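Local atomic coordinates of putative translational inhibitor protein (Yersinia pestis, PDB entry 5V4D), a protein that is of uncharacterised function but belongs to the Rid (YjgF-like) family, whose members typically hydrolyse reactive enamine and imine intermediates. Residues A[71-79]-A[94-102]; A[27-37]-A[115-126]. One frame throughout, in Å; residues are numbered along the deposited sequence.

Contact 1: A[71-79]-A[94-102]. With CA (calcium ion), chain H.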
loop_
_atom_site.group_PDB
_atom_site.type_symbol
_atom_site.label_atom_id
_atom_site.label_comp_id
_atom_site.label_asym_id
_atom_site.label_seq_id
_atom_site.Cartn_x
_atom_site.Cartn_y
_atom_site.Cartn_z
ATOM N N LYS A 71 17.461 -0.546 -9.490
ATOM C CA LYS A 71 16.466 -1.556 -9.146
ATOM C C LYS A 71 16.952 -2.514 -8.074
ATOM O O LYS A 71 16.125 -3.076 -7.362
ATOM C CB LYS A 71 16.051 -2.313 -10.409
ATOM C CG LYS A 71 17.153 -3.138 -11.035
ATOM C CD LYS A 71 16.789 -3.452 -12.501
ATOM C CE LYS A 71 17.882 -4.280 -13.175
ATOM N NZ LYS A 71 17.510 -4.726 -14.567
ATOM N N ASP A 72 18.278 -2.680 -7.931
ATOM C CA ASP A 72 18.823 -3.532 -6.878
ATOM C C ASP A 72 18.431 -3.062 -5.481
ATOM O O ASP A 72 18.417 -3.876 -4.548
ATOM C CB ASP A 72 20.350 -3.596 -6.992
ATOM C CG ASP A 72 20.968 -4.592 -6.019
ATOM O OD1 ASP A 72 21.711 -4.166 -5.097
ATOM O OD2 ASP A 72 20.691 -5.797 -6.175
ATOM N N LYS A 73 18.100 -1.778 -5.325
ATOM C CA LYS A 73 17.766 -1.185 -4.032
ATOM C C LYS A 73 16.270 -1.188 -3.716
ATOM O O LYS A 73 15.891 -0.729 -2.626
ATOM C CB LYS A 73 18.253 0.269 -3.963
ATOM C CG LYS A 73 19.762 0.420 -4.118
ATOM C CD LYS A 73 20.478 -0.460 -3.148
ATOM C CE LYS A 73 21.985 -0.262 -3.289
ATOM N NZ LYS A 73 22.356 1.158 -2.992
ATOM N N ILE A 74 15.419 -1.719 -4.599
ATOM C CA ILE A 74 13.985 -1.751 -4.322
ATOM C C ILE A 74 13.729 -2.745 -3.207
ATOM O O ILE A 74 14.227 -3.874 -3.232
ATOM C CB ILE A 74 13.183 -2.077 -5.589
ATOM C CG1 ILE A 74 13.284 -0.864 -6.534
ATOM C CG2 ILE A 74 11.671 -2.349 -5.235
ATOM C CD1 ILE A 74 12.626 -1.110 -7.941
ATOM N N VAL A 75 12.973 -2.299 -2.208
ATOM C CA VAL A 75 12.706 -3.058 -1.006
ATOM C C VAL A 75 11.357 -3.760 -1.078
ATOM O O VAL A 75 11.220 -4.901 -0.637
ATOM C CB VAL A 75 12.783 -2.073 0.186
ATOM C CG1 VAL A 75 12.184 -2.631 1.387
ATOM C CG2 VAL A 75 14.266 -1.721 0.461
ATOM N N LYS A 76 10.347 -3.095 -1.635
ATOM C CA LYS A 76 8.967 -3.562 -1.574
ATOM C C LYS A 76 8.211 -2.958 -2.748
ATOM O O LYS A 76 8.443 -1.793 -3.084
ATOM C CB LYS A 76 8.327 -3.132 -0.237
ATOM C CG LYS A 76 6.775 -3.262 -0.138
ATOM C CD LYS A 76 6.364 -4.738 -0.154
ATOM C CE LYS A 76 4.852 -4.957 0.259
ATOM N NZ LYS A 76 3.991 -4.127 -0.637
ATOM N N THR A 77 7.360 -3.762 -3.397
ATOM C CA THR A 77 6.511 -3.297 -4.481
ATOM C C THR A 77 5.082 -3.758 -4.218
ATOM O O THR A 77 4.852 -4.707 -3.453
ATOM C CB THR A 77 6.942 -3.825 -5.867
ATOM O OG1 THR A 77 6.651 -5.237 -5.944
ATOM C CG2 THR A 77 8.425 -3.636 -6.101
ATOM N N THR A 78 4.123 -3.087 -4.852
ATOM C CA THR A 78 2.744 -3.574 -4.929
ATOM C C THR A 78 2.343 -3.591 -6.391
ATOM O O THR A 78 2.564 -2.609 -7.113
ATOM C CB THR A 78 1.781 -2.676 -4.131
ATOM O OG1 THR A 78 2.213 -2.664 -2.772
ATOM C CG2 THR A 78 0.345 -3.165 -4.201
ATOM N N ILE A 79 1.795 -4.709 -6.829
ATOM C CA ILE A 79 1.250 -4.833 -8.173
ATOM C C ILE A 79 -0.271 -4.752 -8.087
ATOM O O ILE A 79 -0.908 -5.621 -7.473
ATOM C CB ILE A 79 1.696 -6.157 -8.810
ATOM C CG1 ILE A 79 3.222 -6.192 -8.918
ATOM C CG2 ILE A 79 1.038 -6.342 -10.221
ATOM C CD1 ILE A 79 3.753 -7.546 -9.479
ATOM N N TYR A 94 8.420 -9.137 -15.036
ATOM C CA TYR A 94 8.934 -8.558 -13.806
ATOM C C TYR A 94 10.178 -9.291 -13.332
ATOM O O TYR A 94 11.152 -8.671 -12.881
ATOM C CB TYR A 94 7.807 -8.614 -12.781
ATOM C CG TYR A 94 8.026 -8.092 -11.385
ATOM C CD1 TYR A 94 7.403 -6.908 -10.983
ATOM C CD2 TYR A 94 8.727 -8.848 -10.437
ATOM C CE1 TYR A 94 7.539 -6.454 -9.684
ATOM C CE2 TYR A 94 8.870 -8.393 -9.146
ATOM C CZ TYR A 94 8.264 -7.206 -8.782
ATOM O OH TYR A 94 8.418 -6.754 -7.483
ATOM N N ALA A 95 10.177 -10.620 -13.447
ATOM C CA ALA A 95 11.343 -11.400 -13.050
ATOM C C ALA A 95 12.560 -11.038 -13.885
ATOM O O ALA A 95 13.669 -10.967 -13.358
ATOM C CB ALA A 95 11.027 -12.895 -13.202
ATOM N N ASP A 96 12.370 -10.854 -15.197
ATOM C CA ASP A 96 13.460 -10.458 -16.078
ATOM C C ASP A 96 14.098 -9.178 -15.576
ATOM O O ASP A 96 15.332 -9.058 -15.518
ATOM C CB ASP A 96 12.961 -10.248 -17.505
ATOM C CG ASP A 96 12.311 -11.489 -18.136
ATOM O OD1 ASP A 96 12.407 -12.608 -17.597
ATOM O OD2 ASP A 96 11.700 -11.265 -19.220
ATOM N N TYR A 97 13.264 -8.204 -15.230
ATOM C CA TYR A 97 13.759 -6.904 -14.781
ATOM C C TYR A 97 14.574 -7.046 -13.510
ATOM O O TYR A 97 15.627 -6.403 -13.348
ATOM C CB TYR A 97 12.554 -5.972 -14.528
ATOM C CG TYR A 97 12.931 -4.588 -14.058
ATOM C CD1 TYR A 97 13.591 -3.696 -14.919
ATOM C CD2 TYR A 97 12.627 -4.171 -12.757
ATOM C CE1 TYR A 97 13.942 -2.410 -14.485
ATOM C CE2 TYR A 97 12.946 -2.904 -12.322
ATOM C CZ TYR A 97 13.614 -2.022 -13.191
ATOM O OH TYR A 97 13.959 -0.764 -12.726
ATOM N N PHE A 98 14.119 -7.905 -12.592
ATOM C CA PHE A 98 14.789 -8.023 -11.300
ATOM C C PHE A 98 15.825 -9.144 -11.243
ATOM O O PHE A 98 16.432 -9.347 -10.187
ATOM C CB PHE A 98 13.744 -8.223 -10.187
ATOM C CG PHE A 98 13.055 -6.951 -9.800
ATOM C CD1 PHE A 98 13.755 -5.973 -9.094
ATOM C CD2 PHE A 98 11.742 -6.719 -10.141
ATOM C CE1 PHE A 98 13.143 -4.758 -8.726
ATOM C CE2 PHE A 98 11.105 -5.524 -9.813
ATOM C CZ PHE A 98 11.801 -4.538 -9.071
ATOM N N LYS A 99 16.084 -9.841 -12.348
ATOM C CA LYS A 99 17.020 -10.964 -12.314
ATOM C C LYS A 99 18.379 -10.529 -11.761
ATOM O O LYS A 99 18.888 -9.450 -12.096
ATOM C CB LYS A 99 17.184 -11.558 -13.714
ATOM C CG LYS A 99 18.112 -12.786 -13.713
ATOM C CD LYS A 99 18.154 -13.544 -15.025
ATOM C CE LYS A 99 19.019 -14.814 -14.868
ATOM N NZ LYS A 99 18.850 -15.799 -15.974
ATOM N N GLY A 100 18.930 -11.351 -10.875
ATOM C CA GLY A 100 20.237 -11.100 -10.293
ATOM C C GLY A 100 20.228 -10.202 -9.079
ATOM O O GLY A 100 21.287 -9.995 -8.475
ATOM N N THR A 101 19.085 -9.642 -8.717
ATOM C CA THR A 101 18.945 -8.865 -7.496
ATOM C C THR A 101 18.242 -9.710 -6.458
ATOM O O THR A 101 17.634 -10.732 -6.785
ATOM C CB THR A 101 18.143 -7.568 -7.721
ATOM O OG1 THR A 101 16.743 -7.868 -7.826
ATOM C CG2 THR A 101 18.642 -6.839 -8.991
ATOM N N ILE A 102 18.333 -9.268 -5.196
ATOM C CA ILE A 102 17.489 -9.817 -4.137
ATOM C C ILE A 102 16.061 -9.323 -4.361
ATOM O O ILE A 102 15.785 -8.114 -4.327
ATOM C CB ILE A 102 17.992 -9.397 -2.758
ATOM C CG1 ILE A 102 19.391 -9.949 -2.499
ATOM C CG2 ILE A 102 17.027 -9.940 -1.706
ATOM C CD1 ILE A 102 19.913 -9.497 -1.119
HETATM CA CA CA H . 10.891 -14.416 -17.845
HETATM O O HOH W 1 15.720 -5.660 -6.170
HETATM O O HOH W 2 10.192 -13.368 -19.877
#
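The ring of Y97 carries the aliphatic chain of K71 over one face, with K71 CD 3.7 Å from the ring centroid in a CH-pi contact. F98 CE2 sits at the edge of the Y97 ring, in its plane. The F98 ring has Y97 CD2 over one face, and at its edge lie the carbonyl O of K71 and CD1 of I74, the latter 3.7 Å from F98 CZ. F98 CE2 also lies over one face of the Y94 ring, so F98 touches both other rings. K71 places CG between its backbone N and carbonyl carbon (chi1 66°), then runs extended across Y97. Its NZ donates a hydrogen bond to Y97 O at 2.8 Å, in the carbonyl plane. NZ makes an off-centre cation-pi contact with the Y97 ring. The Y97 hydroxyl is hydrogen-bonded to D61 OD1 of helix 49-66. T77 OG1 donates to Y94 OH at 2.8 Å near the ring plane, while I79 CD1 packs obliquely 3.9 Å from Y94 CE1. A water donates to both K71 O and T101 OG1. T101 OG1 donates to F98 O, which also accepts from T101 N in the type II turn F98-T101. On the outer side of the helix, D96 OD1 binds calcium at 2.4 Å. The C-terminal part of helix 87-98 and the turn after it pack on strand 74-81 and the 3-10 segment before it, in a beta-alpha-beta unit of the YjgF-like fold.

Contact 2: A[27-37]-A[115-126]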
loop_
_atom_site.group_PDB
_atom_site.type_symbol
_atom_site.label_atom_id
_atom_site.label_comp_id
_atom_site.label_asym_id
_atom_site.label_seq_id
_atom_site.Cartn_x
_atom_site.Cartn_y
_atom_site.Cartn_z
ATOM N N GLY A 27 16.300 8.622 3.453
ATOM C CA GLY A 27 16.952 7.461 2.872
ATOM C C GLY A 27 16.044 6.513 2.103
ATOM O O GLY A 27 16.543 5.513 1.559
ATOM N N ILE A 28 14.757 6.817 1.989
ATOM C CA ILE A 28 13.804 6.002 1.241
ATOM C C ILE A 28 13.268 6.793 0.055
ATOM O O ILE A 28 12.870 7.954 0.211
ATOM C CB ILE A 28 12.618 5.555 2.113
ATOM C CG1 ILE A 28 13.105 4.744 3.322
ATOM C CG2 ILE A 28 11.584 4.813 1.244
ATOM C CD1 ILE A 28 13.606 3.392 2.941
ATOM N N LEU A 29 13.247 6.160 -1.125
ATOM C CA LEU A 29 12.586 6.700 -2.302
ATOM C C LEU A 29 11.173 6.130 -2.395
ATOM O O LEU A 29 10.998 4.910 -2.516
ATOM C CB LEU A 29 13.373 6.334 -3.558
ATOM C CG LEU A 29 12.751 6.738 -4.883
ATOM C CD1 LEU A 29 12.598 8.202 -4.885
ATOM C CD2 LEU A 29 13.654 6.329 -6.039
ATOM N N TYR A 30 10.175 7.004 -2.329
ATOM C CA TYR A 30 8.779 6.597 -2.440
ATOM C C TYR A 30 8.346 6.940 -3.856
ATOM O O TYR A 30 8.198 8.118 -4.174
ATOM C CB TYR A 30 7.897 7.341 -1.437
ATOM C CG TYR A 30 8.218 7.093 0.015
ATOM C CD1 TYR A 30 7.522 6.106 0.747
ATOM C CD2 TYR A 30 9.215 7.828 0.664
ATOM C CE1 TYR A 30 7.823 5.869 2.074
ATOM C CE2 TYR A 30 9.508 7.591 2.007
ATOM C CZ TYR A 30 8.823 6.621 2.695
ATOM O OH TYR A 30 9.147 6.420 4.027
ATOM N N ALA A 31 8.165 5.929 -4.722
ATOM C CA ALA A 31 7.760 6.191 -6.098
ATOM C C ALA A 31 6.242 6.193 -6.208
ATOM O O ALA A 31 5.586 5.371 -5.580
ATOM C CB ALA A 31 8.306 5.118 -7.046
ATOM N N SER A 32 5.688 7.118 -6.997
ATOM C CA SER A 32 4.290 6.988 -7.385
ATOM C C SER A 32 4.074 5.698 -8.156
ATOM O O SER A 32 4.960 5.240 -8.882
ATOM C CB SER A 32 3.889 8.173 -8.252
ATOM O OG SER A 32 3.829 9.349 -7.480
ATOM N N GLY A 33 2.877 5.126 -8.024
ATOM C CA GLY A 33 2.546 4.025 -8.908
ATOM C C GLY A 33 2.702 4.407 -10.370
ATOM O O GLY A 33 2.220 5.472 -10.804
ATOM N N GLN A 34 3.405 3.562 -11.133
ATOM C CA GLN A 34 3.634 3.773 -12.553
ATOM C C GLN A 34 2.607 3.002 -13.350
ATOM O O GLN A 34 2.391 1.804 -13.098
ATOM C CB GLN A 34 5.028 3.324 -12.986
ATOM C CG GLN A 34 6.088 4.379 -12.643
ATOM C CD GLN A 34 5.831 5.666 -13.401
ATOM O OE1 GLN A 34 5.319 5.665 -14.538
ATOM N NE2 GLN A 34 6.120 6.774 -12.762
ATOM N N ILE A 35 2.007 3.691 -14.323
ATOM C CA ILE A 35 1.117 3.053 -15.287
ATOM C C ILE A 35 1.805 3.031 -16.654
ATOM O O ILE A 35 2.855 3.665 -16.851
ATOM C CB ILE A 35 -0.269 3.736 -15.340
ATOM C CG1 ILE A 35 -0.149 5.228 -15.546
ATOM C CG2 ILE A 35 -1.102 3.419 -14.092
ATOM C CD1 ILE A 35 -1.521 5.848 -16.064
ATOM N N PRO A 36 1.263 2.284 -17.623
ATOM C CA PRO A 36 1.976 2.005 -18.880
ATOM C C PRO A 36 1.827 3.130 -19.899
ATOM O O PRO A 36 1.462 2.894 -21.057
ATOM C CB PRO A 36 1.308 0.725 -19.398
ATOM C CG PRO A 36 0.395 0.275 -18.352
ATOM C CD PRO A 36 0.110 1.379 -17.436
ATOM N N ILE A 37 2.181 4.354 -19.475
ATOM C CA ILE A 37 2.227 5.514 -20.356
ATOM C C ILE A 37 3.601 5.568 -21.008
ATOM O O ILE A 37 4.626 5.419 -20.326
ATOM C CB ILE A 37 1.950 6.815 -19.582
ATOM C CG1 ILE A 37 0.521 6.853 -19.063
ATOM C CG2 ILE A 37 2.268 8.064 -20.487
ATOM C CD1 ILE A 37 -0.472 6.868 -20.151
ATOM N N PRO A 115 -6.017 4.145 -13.529
ATOM C CA PRO A 115 -5.982 5.361 -14.350
ATOM C C PRO A 115 -5.741 5.029 -15.816
ATOM O O PRO A 115 -4.941 4.145 -16.147
ATOM C CB PRO A 115 -4.798 6.140 -13.769
ATOM C CG PRO A 115 -4.771 5.724 -12.321
ATOM C CD PRO A 115 -5.097 4.226 -12.381
ATOM N N LYS A 116 -6.439 5.756 -16.684
ATOM C CA LYS A 116 -6.336 5.661 -18.148
ATOM C C LYS A 116 -6.702 4.298 -18.700
ATOM O O LYS A 116 -6.467 4.017 -19.893
ATOM C CB LYS A 116 -4.923 6.065 -18.630
ATOM C CG LYS A 116 -4.544 7.460 -18.187
ATOM C CD LYS A 116 -3.492 8.041 -19.089
ATOM C CE LYS A 116 -3.554 9.555 -19.124
ATOM N NZ LYS A 116 -4.400 10.016 -20.259
ATOM N N GLY A 117 -7.363 3.453 -17.910
ATOM C CA GLY A 117 -7.752 2.146 -18.382
ATOM C C GLY A 117 -6.610 1.177 -18.427
ATOM O O GLY A 117 -6.718 0.156 -19.115
ATOM N N ALA A 118 -5.539 1.462 -17.698
ATOM C CA ALA A 118 -4.370 0.564 -17.658
ATOM C C ALA A 118 -4.734 -0.829 -17.130
ATOM O O ALA A 118 -5.661 -1.006 -16.326
ATOM C CB ALA A 118 -3.282 1.145 -16.763
ATOM N N LEU A 119 -3.959 -1.827 -17.549
ATOM C CA LEU A 119 -4.131 -3.194 -17.033
ATOM C C LEU A 119 -3.319 -3.470 -15.774
ATOM O O LEU A 119 -3.548 -4.494 -15.078
ATOM C CB LEU A 119 -3.694 -4.234 -18.080
ATOM C CG LEU A 119 -4.462 -4.168 -19.412
ATOM C CD1 LEU A 119 -3.801 -5.128 -20.428
ATOM C CD2 LEU A 119 -5.943 -4.524 -19.223
ATOM N N VAL A 120 -2.302 -2.652 -15.527
ATOM C CA VAL A 120 -1.379 -2.918 -14.438
ATOM C C VAL A 120 -0.807 -1.581 -13.996
ATOM O O VAL A 120 -0.575 -0.691 -14.820
ATOM C CB VAL A 120 -0.286 -3.933 -14.866
ATOM C CG1 VAL A 120 0.515 -3.477 -16.129
ATOM C CG2 VAL A 120 0.667 -4.254 -13.696
ATOM N N GLU A 121 -0.534 -1.467 -12.686
ATOM C CA GLU A 121 0.142 -0.326 -12.072
ATOM C C GLU A 121 1.087 -0.873 -11.025
ATOM O O GLU A 121 0.680 -1.734 -10.242
ATOM C CB GLU A 121 -0.867 0.648 -11.432
ATOM C CG GLU A 121 -0.190 1.895 -10.858
ATOM C CD GLU A 121 -1.170 2.855 -10.208
ATOM O OE1 GLU A 121 -0.832 3.542 -9.216
ATOM O OE2 GLU A 121 -2.348 2.845 -10.624
ATOM N N ILE A 122 2.351 -0.441 -11.028
ATOM C CA ILE A 122 3.292 -0.986 -10.044
ATOM C C ILE A 122 3.882 0.165 -9.250
ATOM O O ILE A 122 4.415 1.126 -9.826
ATOM C CB ILE A 122 4.399 -1.820 -10.706
ATOM C CG1 ILE A 122 3.738 -3.013 -11.403
ATOM C CG2 ILE A 122 5.394 -2.351 -9.646
ATOM C CD1 ILE A 122 4.779 -3.920 -12.098
ATOM N N GLU A 123 3.813 0.039 -7.920
ATOM C CA GLU A 123 4.338 1.007 -6.970
ATOM C C GLU A 123 5.547 0.404 -6.273
ATOM O O GLU A 123 5.519 -0.775 -5.903
ATOM C CB GLU A 123 3.227 1.316 -5.965
ATOM C CG GLU A 123 3.568 2.162 -4.818
ATOM C CD GLU A 123 2.336 2.207 -3.891
ATOM O OE1 GLU A 123 1.442 2.967 -4.206
ATOM O OE2 GLU A 123 2.236 1.409 -2.934
ATOM N N VAL A 124 6.618 1.190 -6.102
ATOM C CA VAL A 124 7.830 0.699 -5.463
ATOM C C VAL A 124 8.339 1.667 -4.407
ATOM O O VAL A 124 8.072 2.880 -4.441
ATOM C CB VAL A 124 8.971 0.423 -6.479
ATOM C CG1 VAL A 124 8.449 -0.292 -7.713
ATOM C CG2 VAL A 124 9.697 1.717 -6.900
ATOM N N ILE A 125 9.041 1.114 -3.421
ATOM C CA ILE A 125 9.900 1.907 -2.553
ATOM C C ILE A 125 11.300 1.336 -2.653
ATOM O O ILE A 125 11.496 0.131 -2.845
ATOM C CB ILE A 125 9.460 1.973 -1.079
ATOM C CG1 ILE A 125 9.377 0.574 -0.475
ATOM C CG2 ILE A 125 8.160 2.777 -0.950
ATOM C CD1 ILE A 125 9.427 0.598 1.059
ATOM N N ALA A 126 12.285 2.222 -2.545
ATOM C CA ALA A 126 13.671 1.824 -2.708
ATOM C C ALA A 126 14.531 2.481 -1.647
ATOM O O ALA A 126 14.227 3.563 -1.162
ATOM C CB ALA A 126 14.227 2.197 -4.085
HETATM O O HOH W 3 5.976 4.162 -3.007
HETATM O O HOH W 4 6.490 2.870 -8.781
#
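L29 and A126 form a hydrogen-bonded antiparallel pair, with L29 N to A126 O at 2.8 Å and a return bond from A126 N to L29 O. Y30 and I125 follow as a non-hydrogen-bonded pair, and A31 N donates to V124 O at 3.1 Å. The register then shifts by one. Beyond the shift, Q34 and I122 exchange two backbone bonds. Q34 N reaches I122 O at 2.9 Å from above the carbonyl plane, although the N-H points almost straight at the oxygen (176°).

Two waters bridge the two segments where the register shifts. One donates to A31 O and V124 O, the other to S32 O and I122 O.

Apolar contacts flank the paired backbones. A31 CB meets V124 CG2 at 3.7 Å. I35 splits its branches: CG2 rests on CG of E121, while CD1 reaches CB of P115. P36 CD is packed tightly against A118 CB at 3.5 Å.

E123 turns to S107 and K76 of the third subunit. V120 O, 3.4 Å from P36 CD, is buried with no partner in the model. The chemistry implies a pairing carried by backbone hydrogen bonds, with waters between carbonyls at the shift and apolar packing extending to the loop 115-118 that precedes the strand.

Contact 2 is the more buried and lies near the centre of the chain, whereas contact 1 is only partly buried and sits farther out. They meet through neighbouring strands of one sheet: T78 N lies 2.9 Å from E123 O, a probable hydrogen bond. Along the sequence, contact 1 is nested inside the loop closed by contact 2. Their chemistry follows their place. Contact 2 is strand against strand and relies on main-chain bonds, while contact 1 sets a helix and its following turn against a strand and the 3-10 segment before it, and relies on aromatic rings and side-chain polar groups. Both also reach the second subunit, so this sheet region takes part in the three-chain assembly.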